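Long-range contacts in ulvan Lyase-PL25 (Pseudoalteromonas sp. PLSV, PDB 5UAM), which degrades ulvan, the sulfated cell-wall polysaccharide of green seaweeds, as a polysaccharide lyase with a beta-propeller fold: residues A[103-108]-A[165-170]; A[174-179]-A[190-195]; A[38-43]-A[415-420]. All coordinates share one frame; numbering follows the deposited sequence.

Following the chain from the N terminus, residues 38-43 come first, in the loop between strands 30-33 and 46-49; their partner 415-420 lies 372 residues on, so contact 3 closes a loop holding nearly the whole propeller. Contacts 1 and 2 nest inside it, in series: contact 1 closes a loop of 56 residues by setting strands 103-106 and 165-169 of two different sheets side by side, and contact 2 closes the short hairpin 175-180/188-193. Strand 165-169 of contact 1 pairs with strand 175-180 of contact 2, Ile168 O accepting from Tyr176 N at 2.8 Å. Contact 1 reaches contact 3 through Gln166 OE1 and His43 NE2, 2.9 Å apart, whereas contacts 2 and 3 do not touch.

Contact 1. Residues A[103-108]-A[165-170]; sequences TMLIDD and NQAIKM
Thr103 and Asn165 begin a contact between two neighbouring sheets of the beta-propeller, each presenting a strand at its edge. Strands 103-106 and 165-169 run nearly parallel, at 14°, but their axes stay 6.7 Å apart, too far for direct backbone pairing; side chains and waters fill the interval. Thr103 turns its hydroxyl beside its own backbone N, from where OG1 donates to Asn165 O at 2.8 Å, arriving from above the carbonyl plane, 46° out of it. The same OG1 accepts from a water that in turn accepts a hydrogen bond from Asn165 ND2, while Asn165 OD1 is bonded to Asn138. The methyl CG2 of Thr103 is thereby left to lie against Ala167 CB. Leu105 comes at Ala167 CB from the other end of the alanine: its CD1 branch rests 3.8 Å from Ala167 CB and also touches Lys169 CB. The small alanine thus lies between the two longer side chains. A second water donates to both Met104 O and Ala167 O, linking the two carbonyl oxygens across the interval between the strands. Lys169 has an extended chain except for a bend at chi3 (69°), which brings its ammonium to the turn following strand 103-106. There NZ donates to Ile106 O at 2.9 Å, tilted from the carbonyl plane, and forms a salt bridge with Asp108. Asp107 is directed elsewhere, to His113. The ammonium meets Asp108 OD1 nearly along its C-O axis, with NZ and OD1 2.8 Å apart.

Contact 2. Residues A[174-179]-A[190-195]; sequences DIYLFF and YQKSVD
Tyr190 lies beside Tyr176 and Phe178 in an aromatic cluster. Its CB sits over the Phe178 face, 3.9 Å from the ring centroid, while its own face receives the edge of Tyr176 in an offset edge-to-face pair, centroids 5.5 Å apart and planes at 66°. Phe266 adjoins both tyrosines. Leu177 N donates to Gln191 O and Gln191 N to Leu177 O, each at 2.9 Å; on the opposite face Gln191 OE1 lies at the rim of the Phe179 ring, bonded to Thr159 N, and NE2 is bonded to Ala201 O. This is an antiparallel beta hairpin within a propeller sheet, its strand axes at 165°. Lys192, fully extended, runs alongside Tyr176 with CG over the ring face, 4.1 Å from the centroid. Its NZ reaches Tyr176 OH and Asp174 OD2 through separate waters; the NZ to OD2 separation, 4.1 Å, is too long for a direct salt bridge. Replacing Tyr176 by an alanine is likely to leave the Lys192 methylenes without their ring, lose the hydroxyl holding the bridging water, and open a gap beside Tyr190. Ser193 repeats the backbone pairing with Ile175, Ser193 N meeting Ile175 O at 2.8 Å. Val194 then places CG1 3.5 Å from Asp174 OD1.

Contact 3. Residues A[38-43]-A[415-420]; sequences LAIVQH and ISAFIK
Two loops near the middle of the beta-propeller meet here: residues 38-43, in the link from strand 30-33 to strand 46-49, and residues 415-420, where the chain leaves strand 412-415. The fit depends on apolar surfaces and one water, since the segments share no direct hydrogen bond. Ile40 and Ile415 lie side by side and point the same way, their CD1 atoms 4.0 Å apart. Ile415 achieves this with CG1 wedged between its backbone N and carbonyl carbon (chi1 54°). Ile40 CG1 also rests on the backbone where Ser416 joins Ala417, 3.8 Å from Ala417 N. Across the turn, His43 CB packs against Ala417 CB at 3.9 Å, whereas the His43 ring departs to stack on Trp224 and to hydrogen-bond through NE2 to Gln166. Leu38 contributes its CB, set against the Ile415 carbonyl. Ser416 OG donates to Ala417 O within its own segment and is also bonded to Leu429 N. The loop borders the substrate site: Ala39 touches Lys101, which probably binds substrate, and Gln42 OE1 is hydrogen-bonded to that lysine. A single water bridges the backbones, donating to Ala39 O and Gln42 O, each at 2.7 Å, and accepting from Ala417 N at 2.9 Å.

Contact 1. Residues A[103-108]-A[165-170]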
loop_
_atom_site.group_PDB
_atom_site.type_symbol
_atom_site.label_atom_id
_atom_site.label_comp_id
_atom_site.label_asym_id
_atom_site.label_seq_id
_atom_site.Cartn_x
_atom_site.Cartn_y
_atom_site.Cartn_z
ATOM N N THR A 103 4.752 6.355 4.284
ATOM C CA THR A 103 4.876 6.393 2.837
ATOM C C THR A 103 5.920 7.447 2.497
ATOM O O THR A 103 5.907 8.542 3.071
ATOM C CB THR A 103 3.530 6.792 2.247
ATOM O OG1 THR A 103 2.613 5.740 2.554
ATOM C CG2 THR A 103 3.613 7.014 0.769
ATOM N N MET A 104 6.823 7.124 1.573
ATOM C CA MET A 104 7.978 7.957 1.247
ATOM C C MET A 104 7.902 8.543 -0.161
ATOM O O MET A 104 7.341 7.940 -1.072
ATOM C CB MET A 104 9.256 7.099 1.317
ATOM C CG MET A 104 10.536 7.869 1.211
ATOM S SD MET A 104 11.935 6.694 1.072
ATOM C CE MET A 104 11.800 5.853 2.634
ATOM N N LEU A 105 8.506 9.725 -0.341
ATOM C CA LEU A 105 8.697 10.341 -1.647
ATOM C C LEU A 105 9.954 11.205 -1.608
ATOM O O LEU A 105 10.164 11.944 -0.641
ATOM C CB LEU A 105 7.465 11.190 -2.021
ATOM C CG LEU A 105 7.479 11.864 -3.391
ATOM C CD1 LEU A 105 6.072 11.936 -3.943
ATOM C CD2 LEU A 105 8.075 13.275 -3.312
ATOM N N ILE A 106 10.758 11.161 -2.667
ATOM C CA ILE A 106 11.927 12.041 -2.800
ATOM C C ILE A 106 11.595 13.105 -3.840
ATOM O O ILE A 106 11.276 12.768 -4.987
ATOM C CB ILE A 106 13.203 11.278 -3.193
ATOM C CG1 ILE A 106 13.482 10.179 -2.182
ATOM C CG2 ILE A 106 14.383 12.265 -3.337
ATOM C CD1 ILE A 106 14.706 9.318 -2.532
ATOM N N ASP A 107 11.635 14.377 -3.453
ATOM C CA ASP A 107 11.263 15.438 -4.380
ATOM C C ASP A 107 12.422 15.801 -5.311
ATOM O O ASP A 107 13.549 15.318 -5.172
ATOM C CB ASP A 107 10.617 16.625 -3.650
ATOM C CG ASP A 107 11.583 17.481 -2.873
ATOM O OD1 ASP A 107 12.788 17.544 -3.204
ATOM O OD2 ASP A 107 11.114 18.127 -1.898
ATOM N N ASP A 108 12.134 16.654 -6.296
ATOM C CA ASP A 108 13.127 17.032 -7.298
ATOM C C ASP A 108 14.283 17.857 -6.736
ATOM O O ASP A 108 15.272 18.065 -7.447
ATOM C CB ASP A 108 12.458 17.830 -8.405
ATOM C CG ASP A 108 11.844 16.956 -9.468
ATOM O OD1 ASP A 108 11.815 15.706 -9.321
ATOM O OD2 ASP A 108 11.380 17.543 -10.468
ATOM N N ASN A 165 -1.948 6.595 2.745
ATOM C CA ASN A 165 -1.173 7.499 1.907
ATOM C C ASN A 165 -0.427 6.772 0.801
ATOM O O ASN A 165 0.287 5.793 1.047
ATOM C CB ASN A 165 -0.126 8.212 2.740
ATOM C CG ASN A 165 -0.724 9.073 3.784
ATOM O OD1 ASN A 165 -1.614 9.876 3.507
ATOM N ND2 ASN A 165 -0.208 8.962 5.006
ATOM N N GLN A 166 -0.527 7.306 -0.407
ATOM C CA GLN A 166 0.122 6.754 -1.578
ATOM C C GLN A 166 0.655 7.939 -2.347
ATOM O O GLN A 166 -0.112 8.801 -2.769
ATOM C CB GLN A 166 -0.892 5.944 -2.374
ATOM C CG GLN A 166 -1.517 4.886 -1.506
ATOM C CD GLN A 166 -2.570 4.102 -2.188
ATOM O OE1 GLN A 166 -2.334 3.526 -3.245
ATOM N NE2 GLN A 166 -3.711 3.978 -1.531
ATOM N N ALA A 167 1.977 8.018 -2.477
ATOM C CA ALA A 167 2.614 9.222 -2.984
ATOM C C ALA A 167 3.274 8.949 -4.324
ATOM O O ALA A 167 4.050 8.004 -4.461
ATOM C CB ALA A 167 3.668 9.714 -1.994
ATOM N N ILE A 168 3.001 9.818 -5.300
ATOM C CA ILE A 168 3.488 9.649 -6.664
ATOM C C ILE A 168 4.082 10.965 -7.136
ATOM O O ILE A 168 3.473 12.023 -6.965
ATOM C CB ILE A 168 2.356 9.198 -7.604
ATOM C CG1 ILE A 168 1.779 7.884 -7.082
ATOM C CG2 ILE A 168 2.873 9.031 -9.036
ATOM C CD1 ILE A 168 0.618 7.377 -7.888
ATOM N N LYS A 169 5.275 10.901 -7.723
ATOM C CA LYS A 169 5.904 12.065 -8.331
ATOM C C LYS A 169 5.957 11.866 -9.839
ATOM O O LYS A 169 6.424 10.828 -10.324
ATOM C CB LYS A 169 7.326 12.273 -7.812
ATOM C CG LYS A 169 7.946 13.581 -8.298
ATOM C CD LYS A 169 9.321 13.837 -7.703
ATOM C CE LYS A 169 10.339 12.880 -8.218
ATOM N NZ LYS A 169 11.730 13.312 -7.781
ATOM N N MET A 170 5.520 12.870 -10.583
ATOM C CA MET A 170 5.559 12.780 -12.029
ATOM C C MET A 170 6.892 13.294 -12.575
ATOM O O MET A 170 7.716 13.864 -11.859
ATOM C CB MET A 170 4.401 13.569 -12.629
ATOM C CG MET A 170 3.043 13.218 -12.026
ATOM S SD MET A 170 2.660 11.450 -12.009
ATOM C CE MET A 170 2.464 11.104 -13.764
HETATM O O HOH W 1 1.389 6.354 5.038
HETATM O O HOH W 2 6.776 8.444 -3.788
#

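Contact 2. Residues A[174-179]-A[190-195]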
loop_
_atom_site.group_PDB
_atom_site.type_symbol
_atom_site.label_atom_id
_atom_site.label_comp_id
_atom_site.label_asym_id
_atom_site.label_seq_id
_atom_site.Cartn_x
_atom_site.Cartn_y
_atom_site.Cartn_z
ATOM N N ASP A 174 5.807 17.243 -10.232
ATOM C CA ASP A 174 4.560 17.404 -9.494
ATOM C C ASP A 174 4.322 16.186 -8.613
ATOM O O ASP A 174 4.630 15.044 -8.982
ATOM C CB ASP A 174 3.381 17.558 -10.449
ATOM C CG ASP A 174 3.366 18.904 -11.197
ATOM O OD1 ASP A 174 4.201 19.809 -10.917
ATOM O OD2 ASP A 174 2.510 19.045 -12.115
ATOM N N ILE A 175 3.755 16.440 -7.440
ATOM C CA ILE A 175 3.545 15.422 -6.415
ATOM C C ILE A 175 2.052 15.251 -6.201
ATOM O O ILE A 175 1.323 16.239 -5.997
ATOM C CB ILE A 175 4.234 15.803 -5.099
ATOM C CG1 ILE A 175 5.754 15.744 -5.283
ATOM C CG2 ILE A 175 3.772 14.897 -3.968
ATOM C CD1 ILE A 175 6.491 16.467 -4.216
ATOM N N TYR A 176 1.596 14.003 -6.248
ATOM C CA TYR A 176 0.215 13.657 -5.946
ATOM C C TYR A 176 0.187 12.727 -4.749
ATOM O O TYR A 176 0.854 11.687 -4.754
ATOM C CB TYR A 176 -0.455 12.962 -7.135
ATOM C CG TYR A 176 -0.617 13.862 -8.323
ATOM C CD1 TYR A 176 0.430 14.093 -9.210
ATOM C CD2 TYR A 176 -1.828 14.505 -8.569
ATOM C CE1 TYR A 176 0.259 14.925 -10.298
ATOM C CE2 TYR A 176 -1.996 15.341 -9.638
ATOM C CZ TYR A 176 -0.957 15.548 -10.517
ATOM O OH TYR A 176 -1.126 16.386 -11.597
ATOM N N LEU A 177 -0.600 13.088 -3.739
ATOM C CA LEU A 177 -0.811 12.246 -2.569
ATOM C C LEU A 177 -2.248 11.755 -2.621
ATOM O O LEU A 177 -3.175 12.563 -2.575
ATOM C CB LEU A 177 -0.578 13.004 -1.258
ATOM C CG LEU A 177 -0.645 12.121 -0.012
ATOM C CD1 LEU A 177 0.569 11.211 0.056
ATOM C CD2 LEU A 177 -0.716 13.012 1.246
ATOM N N PHE A 178 -2.418 10.443 -2.744
ATOM C CA PHE A 178 -3.724 9.798 -2.783
ATOM C C PHE A 178 -4.013 9.190 -1.414
ATOM O O PHE A 178 -3.121 8.642 -0.763
ATOM C CB PHE A 178 -3.725 8.677 -3.828
ATOM C CG PHE A 178 -3.615 9.168 -5.221
ATOM C CD1 PHE A 178 -2.377 9.482 -5.730
ATOM C CD2 PHE A 178 -4.734 9.324 -6.008
ATOM C CE1 PHE A 178 -2.237 9.938 -7.005
ATOM C CE2 PHE A 178 -4.604 9.830 -7.315
ATOM C CZ PHE A 178 -3.343 10.127 -7.785
ATOM N N PHE A 179 -5.248 9.314 -0.955
ATOM C CA PHE A 179 -5.642 8.802 0.349
ATOM C C PHE A 179 -7.160 8.820 0.461
ATOM O O PHE A 179 -7.867 9.456 -0.337
ATOM C CB PHE A 179 -5.016 9.610 1.500
ATOM C CG PHE A 179 -5.296 11.081 1.440
ATOM C CD1 PHE A 179 -4.504 11.935 0.683
ATOM C CD2 PHE A 179 -6.342 11.638 2.157
ATOM C CE1 PHE A 179 -4.758 13.294 0.621
ATOM C CE2 PHE A 179 -6.598 12.990 2.101
ATOM C CZ PHE A 179 -5.798 13.830 1.340
ATOM N N TYR A 190 -7.158 12.960 -4.072
ATOM C CA TYR A 190 -5.747 13.313 -4.089
ATOM C C TYR A 190 -5.565 14.779 -3.735
ATOM O O TYR A 190 -6.468 15.602 -3.898
ATOM C CB TYR A 190 -5.083 13.009 -5.439
ATOM C CG TYR A 190 -5.578 13.840 -6.606
ATOM C CD1 TYR A 190 -5.077 15.107 -6.853
ATOM C CD2 TYR A 190 -6.544 13.352 -7.486
ATOM C CE1 TYR A 190 -5.518 15.867 -7.928
ATOM C CE2 TYR A 190 -6.983 14.104 -8.558
ATOM C CZ TYR A 190 -6.471 15.364 -8.790
ATOM O OH TYR A 190 -6.928 16.094 -9.873
ATOM N N GLN A 191 -4.367 15.086 -3.219
ATOM C CA GLN A 191 -3.891 16.454 -3.131
ATOM C C GLN A 191 -2.628 16.587 -3.960
ATOM O O GLN A 191 -1.739 15.729 -3.902
ATOM C CB GLN A 191 -3.623 16.885 -1.686
ATOM C CG GLN A 191 -4.874 17.036 -0.848
ATOM C CD GLN A 191 -4.628 17.677 0.485
ATOM O OE1 GLN A 191 -4.519 17.004 1.525
ATOM N NE2 GLN A 191 -4.535 18.994 0.471
ATOM N N LYS A 192 -2.571 17.673 -4.724
ATOM C CA LYS A 192 -1.515 17.929 -5.694
ATOM C C LYS A 192 -0.626 19.074 -5.222
ATOM O O LYS A 192 -1.118 20.116 -4.780
ATOM C CB LYS A 192 -2.132 18.295 -7.054
ATOM C CG LYS A 192 -1.126 18.633 -8.159
ATOM C CD LYS A 192 -1.834 19.062 -9.436
ATOM C CE LYS A 192 -0.838 19.443 -10.484
ATOM N NZ LYS A 192 -1.511 19.875 -11.735
ATOM N N SER A 193 0.689 18.893 -5.353
ATOM C CA SER A 193 1.655 19.949 -5.064
ATOM C C SER A 193 2.556 20.143 -6.270
ATOM O O SER A 193 3.086 19.171 -6.810
ATOM C CB SER A 193 2.528 19.609 -3.846
ATOM O OG SER A 193 3.603 20.531 -3.741
ATOM N N VAL A 194 2.761 21.402 -6.651
ATOM C CA VAL A 194 3.679 21.777 -7.726
ATOM C C VAL A 194 4.954 22.440 -7.211
ATOM O O VAL A 194 5.783 22.889 -8.028
ATOM C CB VAL A 194 2.992 22.633 -8.808
ATOM C CG1 VAL A 194 1.783 21.878 -9.385
ATOM C CG2 VAL A 194 2.563 23.987 -8.271
ATOM N N ASP A 195 5.145 22.524 -5.890
ATOM C CA ASP A 195 6.301 23.198 -5.307
ATOM C C ASP A 195 7.076 22.259 -4.388
ATOM O O ASP A 195 7.564 22.651 -3.322
ATOM C CB ASP A 195 5.907 24.493 -4.596
ATOM C CG ASP A 195 4.983 24.263 -3.417
ATOM O OD1 ASP A 195 4.642 23.088 -3.128
ATOM O OD2 ASP A 195 4.603 25.270 -2.759
HETATM O O HOH W 3 0.871 20.883 -13.108
HETATM O O HOH W 4 -3.400 17.546 -12.497
#

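Contact 3. Residues A[38-43]-A[415-420]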
loop_
_atom_site.group_PDB
_atom_site.type_symbol
_atom_site.label_atom_id
_atom_site.label_comp_id
_atom_site.label_asym_id
_atom_site.label_seq_id
_atom_site.Cartn_x
_atom_site.Cartn_y
_atom_site.Cartn_z
ATOM N N LEU A 38 4.685 -2.758 7.887
ATOM C CA LEU A 38 4.674 -2.536 6.451
ATOM C C LEU A 38 3.360 -3.058 5.905
ATOM O O LEU A 38 2.739 -3.948 6.493
ATOM C CB LEU A 38 5.762 -3.368 5.774
ATOM C CG LEU A 38 7.208 -3.128 6.187
ATOM C CD1 LEU A 38 8.067 -4.278 5.693
ATOM C CD2 LEU A 38 7.697 -1.811 5.648
ATOM N N ALA A 39 2.966 -2.541 4.731
ATOM C CA ALA A 39 1.832 -3.076 3.976
ATOM C C ALA A 39 1.938 -2.584 2.542
ATOM O O ALA A 39 2.520 -1.536 2.285
ATOM C CB ALA A 39 0.491 -2.628 4.550
ATOM N N ILE A 40 1.299 -3.303 1.625
ATOM C CA ILE A 40 1.356 -2.931 0.215
ATOM C C ILE A 40 0.644 -1.612 -0.032
ATOM O O ILE A 40 1.035 -0.869 -0.940
ATOM C CB ILE A 40 0.814 -4.100 -0.625
ATOM C CG1 ILE A 40 1.897 -5.195 -0.695
ATOM C CG2 ILE A 40 0.426 -3.653 -2.029
ATOM C CD1 ILE A 40 1.420 -6.510 -1.190
ATOM N N VAL A 41 -0.379 -1.269 0.759
ATOM C CA VAL A 41 -1.151 -0.060 0.457
ATOM C C VAL A 41 -0.373 1.223 0.770
ATOM O O VAL A 41 -0.539 2.229 0.064
ATOM C CB VAL A 41 -2.529 -0.092 1.122
ATOM C CG1 VAL A 41 -2.446 0.014 2.610
ATOM C CG2 VAL A 41 -3.409 1.034 0.530
ATOM N N GLN A 42 0.445 1.245 1.825
ATOM C CA GLN A 42 1.270 2.419 2.126
ATOM C C GLN A 42 2.527 2.315 1.297
ATOM O O GLN A 42 3.494 1.660 1.693
ATOM C CB GLN A 42 1.607 2.559 3.607
ATOM C CG GLN A 42 0.462 3.055 4.477
ATOM C CD GLN A 42 -0.416 1.957 5.051
ATOM O OE1 GLN A 42 -0.150 0.745 4.920
ATOM N NE2 GLN A 42 -1.471 2.383 5.719
ATOM N N HIS A 43 2.522 2.974 0.143
ATOM C CA HIS A 43 3.617 2.816 -0.796
ATOM C C HIS A 43 3.884 4.134 -1.512
ATOM O O HIS A 43 2.967 4.943 -1.714
ATOM C CB HIS A 43 3.289 1.727 -1.828
ATOM C CG HIS A 43 2.254 2.144 -2.813
ATOM N ND1 HIS A 43 2.566 2.582 -4.079
ATOM C CD2 HIS A 43 0.916 2.292 -2.683
ATOM C CE1 HIS A 43 1.457 2.939 -4.705
ATOM N NE2 HIS A 43 0.445 2.787 -3.875
ATOM N N ILE A 415 4.673 -7.314 4.308
ATOM C CA ILE A 415 5.523 -6.898 3.193
ATOM C C ILE A 415 5.108 -5.542 2.658
ATOM O O ILE A 415 3.955 -5.112 2.784
ATOM C CB ILE A 415 5.557 -7.926 2.050
ATOM C CG1 ILE A 415 4.149 -8.276 1.553
ATOM C CG2 ILE A 415 6.292 -9.195 2.541
ATOM C CD1 ILE A 415 4.167 -9.018 0.210
ATOM N N SER A 416 6.073 -4.850 2.061
ATOM C CA SER A 416 5.805 -3.650 1.283
ATOM C C SER A 416 5.492 -4.005 -0.169
ATOM O O SER A 416 5.721 -5.122 -0.636
ATOM C CB SER A 416 7.022 -2.724 1.275
ATOM O OG SER A 416 8.109 -3.266 0.533
ATOM N N ALA A 417 5.009 -3.008 -0.895
ATOM C CA ALA A 417 5.049 -3.069 -2.345
ATOM C C ALA A 417 6.504 -3.041 -2.804
ATOM O O ALA A 417 7.417 -2.672 -2.050
ATOM C CB ALA A 417 4.298 -1.880 -2.947
ATOM N N PHE A 418 6.741 -3.422 -4.056
ATOM C CA PHE A 418 8.085 -3.300 -4.588
ATOM C C PHE A 418 8.592 -1.868 -4.464
ATOM O O PHE A 418 7.854 -0.901 -4.711
ATOM C CB PHE A 418 8.144 -3.735 -6.042
ATOM C CG PHE A 418 8.111 -5.231 -6.252
ATOM C CD1 PHE A 418 9.090 -6.041 -5.713
ATOM C CD2 PHE A 418 7.134 -5.825 -7.052
ATOM C CE1 PHE A 418 9.072 -7.402 -5.929
ATOM C CE2 PHE A 418 7.114 -7.187 -7.255
ATOM C CZ PHE A 418 8.087 -7.969 -6.703
ATOM N N ILE A 419 9.866 -1.758 -4.107
ATOM C CA ILE A 419 10.555 -0.482 -3.964
ATOM C C ILE A 419 10.582 0.269 -5.278
ATOM O O ILE A 419 10.805 -0.305 -6.359
ATOM C CB ILE A 419 11.963 -0.780 -3.438
ATOM C CG1 ILE A 419 11.804 -1.182 -1.973
ATOM C CG2 ILE A 419 12.941 0.375 -3.617
ATOM C CD1 ILE A 419 13.036 -1.663 -1.349
ATOM N N LYS A 420 10.343 1.581 -5.196
ATOM C CA LYS A 420 10.356 2.419 -6.382
ATOM C C LYS A 420 11.739 2.416 -7.013
ATOM O O LYS A 420 12.740 2.685 -6.352
ATOM C CB LYS A 420 9.933 3.856 -6.040
ATOM C CG LYS A 420 10.047 4.845 -7.226
ATOM C CD LYS A 420 9.603 6.242 -6.868
ATOM C CE LYS A 420 9.963 7.242 -7.964
ATOM N NZ LYS A 420 9.346 6.890 -9.265
HETATM O O HOH W 5 4.459 -0.626 0.580
#